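Local coordinates for protein metagenomic carboxyl esterase MGS0156 (Uncultured organism, PDB 5D8M) that probably hydrolyses carboxylic esters, using an alpha/beta-hydrolase-type fold, at residues Leu105-Ala110 with Tyr322-Leu327; Glu98-Ser103 with Val302-Ser307; Ala179-Val184 with Ala241-Tyr246; Arg88-Pro93 with Asp150-Val155. All blocks are in the same frame, centred on the assembly; numbering follows the deposited sequence.

Contact 1 of 4, residues Leu105-Ala110 with Tyr322-Leu327; sequences LLFDDA and YPRPAL
R324 and D109 form a side-on salt bridge that ties the loop after strand 87-92, past its type II turn L105-D108, to the first turn of helix 324-338, which packs on the parallel sheet of a probable alpha/beta-hydrolase fold and has P323 at its N-cap position. NE of R324 lies 3.1 Å from OD1 of D109 and meets its syn lone pair with a nearly straight N-H (166°), while NH1 reaches OD2 at 2.9 Å. The two flat groups are 20° from coplanar. D109 sends its CG between its own backbone N and carbonyl carbon (chi1 56°), and R324 bends at CG-CD to turn its NE edge toward that carboxylate. Over one face of the guanidinium stands O of Y322, and a water links this carbonyl to OD2 of D109. NH2 is held by the carbonyls of N320 and A301, which should fix the group's rotation.

Beside the salt bridge the packing turns apolar. The ring of F107 crosses R324 obliquely, CD1 lying 4.0 Å from CB of R324, and takes CD2 of L327 at its edge, 4.2 Å from CZ. CB of A110 presses to 3.4 Å from CA of P325, closer than usual van der Waals contact.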
loop_
_atom_site.group_PDB
_atom_site.type_symbol
_atom_site.label_atom_id
_atom_site.label_comp_id
_atom_site.label_asym_id
_atom_site.label_seq_id
_atom_site.Cartn_x
_atom_site.Cartn_y
_atom_site.Cartn_z
ATOM N N LEU A 105 5.637 -12.910 1.427
ATOM C CA LEU A 105 5.182 -12.466 0.121
ATOM C C LEU A 105 3.904 -11.672 0.304
ATOM O O LEU A 105 3.063 -12.058 1.115
ATOM C CB LEU A 105 4.917 -13.661 -0.810
ATOM C CG LEU A 105 6.125 -14.531 -1.109
ATOM C CD1 LEU A 105 5.691 -15.793 -1.883
ATOM C CD2 LEU A 105 7.157 -13.693 -1.910
ATOM N N LEU A 106 3.759 -10.595 -0.471
ATOM C CA LEU A 106 2.655 -9.653 -0.321
ATOM C C LEU A 106 1.288 -10.357 -0.292
ATOM O O LEU A 106 0.966 -11.131 -1.187
ATOM C CB LEU A 106 2.689 -8.621 -1.453
ATOM C CG LEU A 106 1.609 -7.525 -1.384
ATOM C CD1 LEU A 106 1.801 -6.671 -0.188
ATOM C CD2 LEU A 106 1.599 -6.667 -2.653
ATOM N N PHE A 107 0.507 -10.094 0.756
ATOM C CA PHE A 107 -0.847 -10.640 0.898
ATOM C C PHE A 107 -0.926 -12.148 0.744
ATOM O O PHE A 107 -1.947 -12.688 0.308
ATOM C CB PHE A 107 -1.803 -9.960 -0.103
ATOM C CG PHE A 107 -2.340 -8.633 0.397
ATOM C CD1 PHE A 107 -3.146 -8.592 1.520
ATOM C CD2 PHE A 107 -2.033 -7.444 -0.247
ATOM C CE1 PHE A 107 -3.624 -7.394 2.015
ATOM C CE2 PHE A 107 -2.511 -6.230 0.219
ATOM C CZ PHE A 107 -3.320 -6.197 1.340
ATOM N N ASP A 108 0.150 -12.846 1.092
ATOM C CA ASP A 108 0.214 -14.270 0.750
ATOM C C ASP A 108 -0.903 -15.074 1.410
ATOM O O ASP A 108 -1.469 -15.973 0.794
ATOM C CB ASP A 108 1.567 -14.869 1.147
ATOM C CG ASP A 108 1.996 -15.998 0.227
ATOM O OD1 ASP A 108 1.758 -15.911 -1.015
ATOM O OD2 ASP A 108 2.605 -16.956 0.741
ATOM N N ASP A 109 -1.204 -14.755 2.667
ATOM C CA ASP A 109 -2.227 -15.483 3.398
ATOM C C ASP A 109 -3.656 -15.037 3.034
ATOM O O ASP A 109 -4.626 -15.643 3.482
ATOM C CB ASP A 109 -1.988 -15.347 4.905
ATOM C CG ASP A 109 -1.935 -13.875 5.395
ATOM O OD1 ASP A 109 -1.841 -12.889 4.590
ATOM O OD2 ASP A 109 -1.958 -13.735 6.642
ATOM N N ALA A 110 -3.774 -13.999 2.211
ATOM C CA ALA A 110 -5.079 -13.499 1.758
ATOM C C ALA A 110 -5.528 -14.034 0.390
ATOM O O ALA A 110 -6.698 -13.962 0.040
ATOM C CB ALA A 110 -5.059 -11.967 1.704
ATOM N N TYR A 322 -3.148 -9.165 11.589
ATOM C CA TYR A 322 -4.191 -8.290 11.065
ATOM C C TYR A 322 -5.029 -9.133 10.096
ATOM O O TYR A 322 -4.493 -10.040 9.461
ATOM C CB TYR A 322 -3.619 -7.052 10.340
ATOM C CG TYR A 322 -4.712 -6.107 9.918
ATOM C CD1 TYR A 322 -5.296 -5.229 10.842
ATOM C CD2 TYR A 322 -5.212 -6.124 8.619
ATOM C CE1 TYR A 322 -6.325 -4.384 10.471
ATOM C CE2 TYR A 322 -6.253 -5.291 8.246
ATOM C CZ TYR A 322 -6.797 -4.431 9.168
ATOM O OH TYR A 322 -7.828 -3.626 8.779
ATOM N N PRO A 323 -6.342 -8.850 9.972
ATOM C CA PRO A 323 -7.135 -9.654 9.017
ATOM C C PRO A 323 -6.920 -9.263 7.552
ATOM O O PRO A 323 -7.835 -8.739 6.903
ATOM C CB PRO A 323 -8.586 -9.383 9.443
ATOM C CG PRO A 323 -8.543 -8.044 10.119
ATOM C CD PRO A 323 -7.203 -8.041 10.850
ATOM N N ARG A 324 -5.719 -9.523 7.038
ATOM C CA ARG A 324 -5.399 -9.261 5.618
ATOM C C ARG A 324 -6.366 -9.932 4.607
ATOM O O ARG A 324 -6.749 -9.278 3.629
ATOM C CB ARG A 324 -3.929 -9.680 5.324
ATOM C CG ARG A 324 -2.877 -8.781 6.058
ATOM C CD ARG A 324 -1.445 -9.289 5.851
ATOM N NE ARG A 324 -1.215 -10.567 6.540
ATOM C CZ ARG A 324 -0.819 -10.657 7.806
ATOM N NH1 ARG A 324 -0.632 -11.843 8.361
ATOM N NH2 ARG A 324 -0.610 -9.555 8.511
ATOM N N PRO A 325 -6.786 -11.205 4.830
ATOM C CA PRO A 325 -7.724 -11.777 3.855
ATOM C C PRO A 325 -9.016 -10.993 3.754
ATOM O O PRO A 325 -9.486 -10.740 2.639
ATOM C CB PRO A 325 -8.003 -13.182 4.403
ATOM C CG PRO A 325 -6.756 -13.514 5.221
ATOM C CD PRO A 325 -6.407 -12.199 5.860
ATOM N N ALA A 326 -9.577 -10.606 4.898
ATOM C CA ALA A 326 -10.814 -9.840 4.883
ATOM C C ALA A 326 -10.587 -8.492 4.210
ATOM O O ALA A 326 -11.439 -8.023 3.436
ATOM C CB ALA A 326 -11.338 -9.651 6.274
ATOM N N LEU A 327 -9.438 -7.875 4.498
ATOM C CA LEU A 327 -9.089 -6.586 3.905
ATOM C C LEU A 327 -9.008 -6.681 2.386
ATOM O O LEU A 327 -9.571 -5.837 1.696
ATOM C CB LEU A 327 -7.753 -6.059 4.453
ATOM C CG LEU A 327 -7.335 -4.647 3.987
ATOM C CD1 LEU A 327 -8.182 -3.538 4.671
ATOM C CD2 LEU A 327 -5.830 -4.408 4.259
HETATM O O HOH W 1 -3.662 -12.576 8.103
#

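Contact 2 of 4, residues Glu98-Ser103 with Val302-Ser307; sequences ECVSES and VAMPFS
V100 brings its CG2 methyl to M304 and F306 where two loops meet at the C-terminal edge of the parallel sheet, the edge that carries the active site in alpha/beta hydrolases. The methyl stands 3.9 Å from CE of M304, a selenomethionine, and 4.2 Å from CZ of F306. The chain of M304 curls at both CB-CG and CG-SE (chi2 -83°, chi3 -74°), which swings CE toward the valine. The side chains of V100 and F306 cross at about a right angle, and farther along the same ring CB of S103 lies 4.1 Å from CD2 of F306.

Next to this apolar patch the backbones are bridged by two waters, both through the one carbonyl of S103. Its O accepts from each: one, 2.9 Å away, also donates to O of P305, and the other accepts from N of S307 at 2.7 Å.

A second shell sets these groups in place. N320 holds both sides of P305 with its amide, OD1 receiving N of F306 and ND2 giving to O of M304, while L313 of helix 312-316 packs on V100, S103 and F306. At the start of the other loop, the disulfide from C99 to C213 and the pairing of E98 with R125 and with N of G128 tie segment 98-103 down. Finally, O of P305 accepts from OG of S104 as well as from its water, 2.7 Å away.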
loop_
_atom_site.group_PDB
_atom_site.type_symbol
_atom_site.label_atom_id
_atom_site.label_comp_id
_atom_site.label_asym_id
_atom_site.label_seq_id
_atom_site.Cartn_x
_atom_site.Cartn_y
_atom_site.Cartn_z
ATOM N N GLU A 98 11.434 -7.807 -1.845
ATOM C CA GLU A 98 12.141 -8.833 -2.597
ATOM C C GLU A 98 13.189 -9.509 -1.735
ATOM O O GLU A 98 13.411 -10.712 -1.850
ATOM C CB GLU A 98 12.799 -8.228 -3.844
ATOM C CG GLU A 98 13.455 -9.274 -4.754
ATOM C CD GLU A 98 14.211 -8.634 -5.916
ATOM O OE1 GLU A 98 14.724 -7.498 -5.747
ATOM O OE2 GLU A 98 14.300 -9.267 -6.986
ATOM N N CYS A 99 13.829 -8.729 -0.861
ATOM C CA CYS A 99 14.892 -9.238 -0.009
ATOM C C CYS A 99 14.398 -10.200 1.088
ATOM O O CYS A 99 15.172 -11.006 1.622
ATOM C CB CYS A 99 15.632 -8.053 0.638
ATOM S SG CYS A 99 16.163 -6.791 -0.584
ATOM N N VAL A 100 13.128 -10.112 1.460
ATOM C CA VAL A 100 12.617 -11.002 2.501
ATOM C C VAL A 100 11.624 -12.008 1.925
ATOM O O VAL A 100 10.797 -12.542 2.656
ATOM C CB VAL A 100 11.952 -10.208 3.682
ATOM C CG1 VAL A 100 13.014 -9.357 4.407
ATOM C CG2 VAL A 100 10.796 -9.348 3.211
ATOM N N SER A 101 11.721 -12.276 0.619
ATOM C CA SER A 101 10.769 -13.171 -0.039
ATOM C C SER A 101 10.708 -14.575 0.569
ATOM O O SER A 101 9.687 -15.233 0.469
ATOM C CB SER A 101 11.073 -13.297 -1.532
ATOM O OG SER A 101 12.327 -13.914 -1.733
ATOM N N GLU A 102 11.783 -15.030 1.206
ATOM C CA GLU A 102 11.766 -16.348 1.857
ATOM C C GLU A 102 10.854 -16.388 3.082
ATOM O O GLU A 102 10.374 -17.452 3.479
ATOM C CB GLU A 102 13.180 -16.756 2.270
ATOM C CG GLU A 102 14.050 -17.192 1.122
ATOM C CD GLU A 102 13.692 -18.575 0.618
ATOM O OE1 GLU A 102 13.344 -18.698 -0.575
ATOM O OE2 GLU A 102 13.776 -19.540 1.415
ATOM N N SER A 103 10.636 -15.220 3.681
ATOM C CA SER A 103 9.855 -15.091 4.904
ATOM C C SER A 103 8.472 -14.514 4.633
ATOM O O SER A 103 7.535 -14.753 5.395
ATOM C CB SER A 103 10.586 -14.184 5.917
ATOM O OG SER A 103 11.938 -14.561 6.042
ATOM N N VAL A 302 -0.483 -4.693 7.774
ATOM C CA VAL A 302 -1.615 -4.472 6.876
ATOM C C VAL A 302 -1.493 -5.294 5.578
ATOM O O VAL A 302 -2.493 -5.520 4.895
ATOM C CB VAL A 302 -1.769 -2.941 6.586
ATOM C CG1 VAL A 302 -0.626 -2.425 5.665
ATOM C CG2 VAL A 302 -3.154 -2.630 6.010
ATOM N N ALA A 303 -0.308 -5.822 5.254
ATOM C CA ALA A 303 -0.139 -6.409 3.925
ATOM C C ALA A 303 0.882 -7.535 3.778
ATOM O O ALA A 303 0.793 -8.304 2.831
ATOM C CB ALA A 303 0.215 -5.294 2.923
HETATM N N MSE A 304 1.869 -7.607 4.674
HETATM C CA MSE A 304 2.976 -8.557 4.551
HETATM C C MSE A 304 2.973 -9.528 5.717
HETATM O O MSE A 304 3.379 -9.153 6.825
HETATM C CB MSE A 304 4.337 -7.820 4.508
HETATM C CG MSE A 304 4.578 -7.026 3.236
HETATM SE SE MSE A 304 5.256 -8.161 1.815
HETATM C CE MSE A 304 7.088 -8.446 2.419
ATOM N N PRO A 305 2.541 -10.780 5.477
ATOM C CA PRO A 305 2.543 -11.791 6.528
ATOM C C PRO A 305 3.953 -12.327 6.815
ATOM O O PRO A 305 4.681 -12.683 5.889
ATOM C CB PRO A 305 1.652 -12.904 5.951
ATOM C CG PRO A 305 1.822 -12.773 4.447
ATOM C CD PRO A 305 1.987 -11.292 4.203
ATOM N N PHE A 306 4.315 -12.385 8.095
ATOM C CA PHE A 306 5.529 -13.048 8.544
ATOM C C PHE A 306 5.112 -14.131 9.536
ATOM O O PHE A 306 4.522 -13.820 10.571
ATOM C CB PHE A 306 6.499 -12.063 9.229
ATOM C CG PHE A 306 7.145 -11.078 8.299
ATOM C CD1 PHE A 306 6.484 -9.930 7.917
ATOM C CD2 PHE A 306 8.443 -11.291 7.836
ATOM C CE1 PHE A 306 7.087 -9.019 7.056
ATOM C CE2 PHE A 306 9.051 -10.384 6.987
ATOM C CZ PHE A 306 8.359 -9.253 6.585
ATOM N N SER A 307 5.423 -15.389 9.264
ATOM C CA SER A 307 5.013 -16.436 10.205
ATOM C C SER A 307 6.061 -17.519 10.479
ATOM O O SER A 307 5.866 -18.367 11.356
ATOM C CB SER A 307 3.721 -17.084 9.707
ATOM O OG SER A 307 3.680 -17.110 8.290
HETATM O O HOH W 2 4.721 -15.327 5.436
HETATM O O HOH W 3 7.798 -15.527 7.985
#

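Contact 3 of 4, residues Ala179-Val184 with Ala241-Tyr246; sequences AAVVSV and ARVRYY
A180, V181 and V182 pair in parallel with R244, Y245 and Y246, the two strand axes approaching to 4.7 Å at an angle of 16°, and V181 bonds through its N to R244 and through its O to Y246, the residues on either side of its bridge partner Y245. N of R244 gives to O of A179 at 3.1 Å, almost perfectly straight (178°). N of V181 donates to O of R244, O of V181 receives N of Y246, and the run closes with N of S183 on O of Y246 at 2.7 Å. A water donates to the carbonyls of both A179 and R242 and bridges the two segments near their start.

The side chains divide between two faces. On one, Y246 leans back along the neighbouring strand, its CG set beside its own backbone N (chi1 -50°). The ring thereby presents an edge to A180, with CE1 3.7 Å from CB, while CG2 of V182 lies 4.0 Å from CD1 in an oblique approach. The phenol OH is bonded to D338. On the other face, CB of V181 touches Y245 at CD1, 3.8 Å away. The hydroxyl of Y245 is met by the carbonyl of P240. V243, just before the strand, offers CG1 to CG2 of V181 at 4.0 Å.

Both faces are covered by helices. Helix 324-338 packs on A180, V182 and Y246 through V335, I331 and Y334, and helix 159-170 packs on V181 and Y245 through V164, L168 and L165. Strand 151-157 continues the parallel sheet beyond segment 179-184.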
loop_
_atom_site.group_PDB
_atom_site.type_symbol
_atom_site.label_atom_id
_atom_site.label_comp_id
_atom_site.label_asym_id
_atom_site.label_seq_id
_atom_site.Cartn_x
_atom_site.Cartn_y
_atom_site.Cartn_z
ATOM N N ALA A 179 -7.865 -0.870 -14.973
ATOM C CA ALA A 179 -9.125 -0.324 -14.455
ATOM C C ALA A 179 -8.953 0.478 -13.149
ATOM O O ALA A 179 -9.622 1.493 -12.936
ATOM C CB ALA A 179 -10.133 -1.425 -14.244
ATOM N N ALA A 180 -8.070 0.025 -12.278
ATOM C CA ALA A 180 -8.007 0.612 -10.944
ATOM C C ALA A 180 -6.665 0.402 -10.286
ATOM O O ALA A 180 -5.976 -0.595 -10.564
ATOM C CB ALA A 180 -9.115 0.026 -10.065
ATOM N N VAL A 181 -6.289 1.353 -9.426
ATOM C CA VAL A 181 -5.144 1.191 -8.528
ATOM C C VAL A 181 -5.578 1.384 -7.108
ATOM O O VAL A 181 -6.131 2.423 -6.778
ATOM C CB VAL A 181 -4.028 2.207 -8.789
ATOM C CG1 VAL A 181 -2.892 2.003 -7.769
ATOM C CG2 VAL A 181 -3.528 2.090 -10.237
ATOM N N VAL A 182 -5.298 0.398 -6.265
ATOM C CA VAL A 182 -5.546 0.509 -4.846
ATOM C C VAL A 182 -4.221 0.596 -4.123
ATOM O O VAL A 182 -3.355 -0.260 -4.284
ATOM C CB VAL A 182 -6.323 -0.699 -4.310
ATOM C CG1 VAL A 182 -6.584 -0.506 -2.819
ATOM C CG2 VAL A 182 -7.631 -0.853 -5.089
ATOM N N SER A 183 -4.062 1.653 -3.350
ATOM C CA SER A 183 -2.886 1.861 -2.537
ATOM C C SER A 183 -3.147 1.391 -1.099
ATOM O O SER A 183 -4.093 1.867 -0.456
ATOM C CB SER A 183 -2.534 3.371 -2.558
ATOM O OG SER A 183 -1.313 3.632 -1.897
ATOM N N VAL A 184 -2.312 0.489 -0.598
ATOM C CA VAL A 184 -2.364 0.036 0.782
ATOM C C VAL A 184 -1.081 0.455 1.511
ATOM O O VAL A 184 -0.007 -0.090 1.242
ATOM C CB VAL A 184 -2.526 -1.507 0.859
ATOM C CG1 VAL A 184 -2.715 -1.959 2.290
ATOM C CG2 VAL A 184 -3.713 -1.971 -0.040
ATOM N N ALA A 241 -6.662 9.778 -16.048
ATOM C CA ALA A 241 -8.017 9.977 -15.540
ATOM C C ALA A 241 -8.957 8.785 -15.709
ATOM O O ALA A 241 -9.920 8.660 -14.961
ATOM C CB ALA A 241 -8.643 11.200 -16.224
ATOM N N ARG A 242 -8.719 7.937 -16.699
ATOM C CA ARG A 242 -9.624 6.823 -16.932
ATOM C C ARG A 242 -9.414 5.679 -15.911
ATOM O O ARG A 242 -10.263 4.796 -15.775
ATOM C CB ARG A 242 -9.468 6.299 -18.359
ATOM C CG ARG A 242 -8.082 5.740 -18.684
ATOM C CD ARG A 242 -8.147 4.713 -19.848
ATOM N NE ARG A 242 -9.091 3.629 -19.559
ATOM C CZ ARG A 242 -8.840 2.640 -18.700
ATOM N NH1 ARG A 242 -7.686 2.613 -18.058
ATOM N NH2 ARG A 242 -9.741 1.691 -18.471
ATOM N N VAL A 243 -8.283 5.703 -15.208
ATOM C CA VAL A 243 -8.007 4.752 -14.116
ATOM C C VAL A 243 -8.630 5.257 -12.793
ATOM O O VAL A 243 -8.591 6.449 -12.516
ATOM C CB VAL A 243 -6.487 4.557 -13.921
ATOM C CG1 VAL A 243 -6.204 3.560 -12.784
ATOM C CG2 VAL A 243 -5.825 4.122 -15.224
ATOM N N ARG A 244 -9.239 4.382 -11.998
ATOM C CA ARG A 244 -9.762 4.799 -10.698
ATOM C C ARG A 244 -8.740 4.521 -9.593
ATOM O O ARG A 244 -8.109 3.470 -9.587
ATOM C CB ARG A 244 -11.065 4.083 -10.395
ATOM C CG ARG A 244 -12.070 4.162 -11.534
ATOM C CD ARG A 244 -12.988 5.326 -11.388
ATOM N NE ARG A 244 -14.272 4.879 -10.850
ATOM C CZ ARG A 244 -15.282 4.412 -11.583
ATOM N NH1 ARG A 244 -15.186 4.336 -12.910
ATOM N NH2 ARG A 244 -16.397 4.024 -10.979
ATOM N N TYR A 245 -8.594 5.454 -8.655
ATOM C CA TYR A 245 -7.617 5.302 -7.582
ATOM C C TYR A 245 -8.310 5.187 -6.231
ATOM O O TYR A 245 -9.322 5.858 -5.974
ATOM C CB TYR A 245 -6.630 6.481 -7.591
ATOM C CG TYR A 245 -5.991 6.659 -8.950
ATOM C CD1 TYR A 245 -4.881 5.913 -9.318
ATOM C CD2 TYR A 245 -6.521 7.545 -9.879
ATOM C CE1 TYR A 245 -4.311 6.054 -10.571
ATOM C CE2 TYR A 245 -5.958 7.694 -11.130
ATOM C CZ TYR A 245 -4.854 6.948 -11.475
ATOM O OH TYR A 245 -4.289 7.110 -12.740
ATOM N N TYR A 246 -7.759 4.330 -5.380
ATOM C CA TYR A 246 -8.312 4.080 -4.061
ATOM C C TYR A 246 -7.179 3.972 -3.068
ATOM O O TYR A 246 -6.122 3.427 -3.399
ATOM C CB TYR A 246 -9.140 2.783 -4.036
ATOM C CG TYR A 246 -10.172 2.669 -5.149
ATOM C CD1 TYR A 246 -9.813 2.193 -6.405
ATOM C CD2 TYR A 246 -11.504 3.002 -4.926
ATOM C CE1 TYR A 246 -10.762 2.069 -7.435
ATOM C CE2 TYR A 246 -12.455 2.879 -5.935
ATOM C CZ TYR A 246 -12.073 2.418 -7.185
ATOM O OH TYR A 246 -12.995 2.277 -8.171
HETATM O O HOH W 4 -11.491 2.423 -14.511
#

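Contact 4 of 4, residues Arg88-Pro93 with Asp150-Val155; sequences RLVLVP and DTIVFV
R88 to L91 run parallel to I152 to V155, the strand axes approaching to 4.4 Å at an angle of 31°, a marked twist between adjacent strands of a parallel sheet consistent with an alpha/beta-hydrolase fold; strand 87-92 lies one place in from the edge strand 120-123. Five backbone bonds join them: N of R88 to O of T151, N of V153 to O of R88, N of V90 to O of V153, N of V155 to O of V90, and N of V92 to O of V155.

One face carries R88, V90, I152 and F154. V90 lies alongside F154, with CG1 3.7 Å from CE1 of the ring, and its other methyl, CG2, sits 3.9 Å from CG2 of I152. CG2 of V92 adds to this cluster at the ring edge of F154. On the opposite face L89 and V153, and likewise L91 and V155, lie side by side and point the same way: CD2 of L89 is 4.1 Å from CB of V153, and CD2 of L91 is 3.8 Å from CB of V155.

At the N-terminal start of the strands R88 extends with CG anti to its backbone N (chi1 174°), then bends at CG-CD to meet D150. NE grips OD2 at 2.7 Å from the anti side, 27° out of the carboxylate plane, and NH2 adds a weak bond to the same oxygen. NH1 turns to OG1 of T122 on the next strand. Concentrating two N-H groups on a single oxygen would probably draw the negative charge of D150 toward OD2.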
loop_
_atom_site.group_PDB
_atom_site.type_symbol
_atom_site.label_atom_id
_atom_site.label_comp_id
_atom_site.label_asym_id
_atom_site.label_seq_id
_atom_site.Cartn_x
_atom_site.Cartn_y
_atom_site.Cartn_z
ATOM N N ARG A 88 -8.777 -9.369 -11.979
ATOM C CA ARG A 88 -7.510 -9.872 -11.490
ATOM C C ARG A 88 -6.819 -8.801 -10.656
ATOM O O ARG A 88 -6.615 -7.685 -11.112
ATOM C CB ARG A 88 -6.594 -10.306 -12.641
ATOM C CG ARG A 88 -5.196 -10.708 -12.162
ATOM C CD ARG A 88 -4.349 -11.193 -13.337
ATOM N NE ARG A 88 -4.957 -12.330 -14.017
ATOM C CZ ARG A 88 -4.805 -13.595 -13.649
ATOM N NH1 ARG A 88 -4.050 -13.913 -12.607
ATOM N NH2 ARG A 88 -5.412 -14.540 -14.322
ATOM N N LEU A 89 -6.489 -9.163 -9.424
ATOM C CA LEU A 89 -5.726 -8.322 -8.532
ATOM C C LEU A 89 -4.237 -8.532 -8.837
ATOM O O LEU A 89 -3.715 -9.641 -8.717
ATOM C CB LEU A 89 -6.041 -8.663 -7.072
ATOM C CG LEU A 89 -7.524 -8.753 -6.703
ATOM C CD1 LEU A 89 -7.678 -9.227 -5.244
ATOM C CD2 LEU A 89 -8.227 -7.412 -6.924
ATOM N N VAL A 90 -3.593 -7.471 -9.294
ATOM C CA VAL A 90 -2.166 -7.472 -9.534
ATOM C C VAL A 90 -1.485 -6.835 -8.327
ATOM O O VAL A 90 -1.595 -5.630 -8.098
ATOM C CB VAL A 90 -1.818 -6.721 -10.828
ATOM C CG1 VAL A 90 -0.322 -6.827 -11.093
ATOM C CG2 VAL A 90 -2.633 -7.328 -12.006
ATOM N N LEU A 91 -0.803 -7.672 -7.563
ATOM C CA LEU A 91 -0.185 -7.312 -6.300
ATOM C C LEU A 91 1.243 -6.817 -6.523
ATOM O O LEU A 91 2.040 -7.511 -7.100
ATOM C CB LEU A 91 -0.170 -8.514 -5.360
ATOM C CG LEU A 91 -1.484 -9.273 -5.195
ATOM C CD1 LEU A 91 -1.288 -10.607 -4.410
ATOM C CD2 LEU A 91 -2.491 -8.371 -4.498
ATOM N N VAL A 92 1.541 -5.606 -6.075
ATOM C CA VAL A 92 2.860 -5.042 -6.246
ATOM C C VAL A 92 3.408 -4.622 -4.897
ATOM O O VAL A 92 2.867 -3.699 -4.270
ATOM C CB VAL A 92 2.833 -3.821 -7.184
ATOM C CG1 VAL A 92 4.236 -3.299 -7.416
ATOM C CG2 VAL A 92 2.130 -4.177 -8.510
ATOM N N PRO A 93 4.512 -5.261 -4.456
ATOM C CA PRO A 93 5.079 -4.962 -3.136
ATOM C C PRO A 93 6.016 -3.778 -3.136
ATOM O O PRO A 93 6.256 -3.184 -4.180
ATOM C CB PRO A 93 5.850 -6.239 -2.792
ATOM C CG PRO A 93 6.345 -6.691 -4.106
ATOM C CD PRO A 93 5.210 -6.392 -5.097
ATOM N N ASP A 150 -9.158 -9.957 -18.769
ATOM C CA ASP A 150 -9.165 -9.715 -17.333
ATOM C C ASP A 150 -9.321 -8.237 -17.053
ATOM O O ASP A 150 -8.765 -7.402 -17.763
ATOM C CB ASP A 150 -7.878 -10.219 -16.669
ATOM C CG ASP A 150 -7.865 -11.729 -16.460
ATOM O OD1 ASP A 150 -8.895 -12.390 -16.693
ATOM O OD2 ASP A 150 -6.818 -12.246 -16.008
ATOM N N THR A 151 -10.070 -7.909 -16.016
ATOM C CA THR A 151 -10.094 -6.533 -15.549
ATOM C C THR A 151 -8.982 -6.325 -14.511
ATOM O O THR A 151 -8.973 -6.949 -13.446
ATOM C CB THR A 151 -11.479 -6.165 -14.990
ATOM O OG1 THR A 151 -12.453 -6.317 -16.031
ATOM C CG2 THR A 151 -11.489 -4.727 -14.542
ATOM N N ILE A 152 -8.023 -5.472 -14.854
ATOM C CA ILE A 152 -6.813 -5.311 -14.060
ATOM C C ILE A 152 -7.008 -4.317 -12.911
ATOM O O ILE A 152 -7.329 -3.142 -13.134
ATOM C CB ILE A 152 -5.641 -4.850 -14.947
ATOM C CG1 ILE A 152 -5.350 -5.913 -16.009
ATOM C CG2 ILE A 152 -4.414 -4.556 -14.100
ATOM C CD1 ILE A 152 -4.948 -7.281 -15.421
ATOM N N VAL A 153 -6.853 -4.814 -11.684
ATOM C CA VAL A 153 -6.909 -3.973 -10.498
ATOM C C VAL A 153 -5.611 -4.127 -9.707
ATOM O O VAL A 153 -5.372 -5.166 -9.100
ATOM C CB VAL A 153 -8.127 -4.330 -9.611
ATOM C CG1 VAL A 153 -8.083 -3.532 -8.276
ATOM C CG2 VAL A 153 -9.423 -4.059 -10.373
ATOM N N PHE A 154 -4.760 -3.106 -9.730
ATOM C CA PHE A 154 -3.536 -3.141 -8.937
ATOM C C PHE A 154 -3.885 -3.016 -7.463
ATOM O O PHE A 154 -4.734 -2.202 -7.093
ATOM C CB PHE A 154 -2.578 -2.005 -9.324
ATOM C CG PHE A 154 -1.891 -2.207 -10.660
ATOM C CD1 PHE A 154 -0.799 -3.047 -10.766
ATOM C CD2 PHE A 154 -2.344 -1.548 -11.804
ATOM C CE1 PHE A 154 -0.144 -3.241 -11.983
ATOM C CE2 PHE A 154 -1.692 -1.734 -13.031
ATOM C CZ PHE A 154 -0.582 -2.579 -13.114
ATOM N N VAL A 155 -3.246 -3.847 -6.643
ATOM C CA VAL A 155 -3.278 -3.687 -5.201
ATOM C C VAL A 155 -1.837 -3.620 -4.748
ATOM O O VAL A 155 -1.082 -4.580 -4.921
ATOM C CB VAL A 155 -4.008 -4.836 -4.496
ATOM C CG1 VAL A 155 -4.035 -4.591 -2.998
ATOM C CG2 VAL A 155 -5.445 -4.949 -5.044
#

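Contacts 3 and 4, with centres about 10 Å apart, are consecutive steps across one parallel sheet: N of V182 lies 2.8 Å from O of F154, a probable hydrogen bond joining their inner strands. Contacts 1 and 2 (centres about 11 Å apart) lie at the sheet's C-terminal edge, in loops and the start of helix 324-338, N of F107 probably bonding to O of A303 at 2.8 Å. The two layers also touch: CD2 of L106 packs 3.5 Å from C of V92, and CG2 of V302 sits 3.8 Å from CG1 of V184. H157 packs against L106, V302, A303 and M304, which would place contacts 1 and 2 beside the turn after strand 151-157, where alpha/beta hydrolases carry the nucleophile.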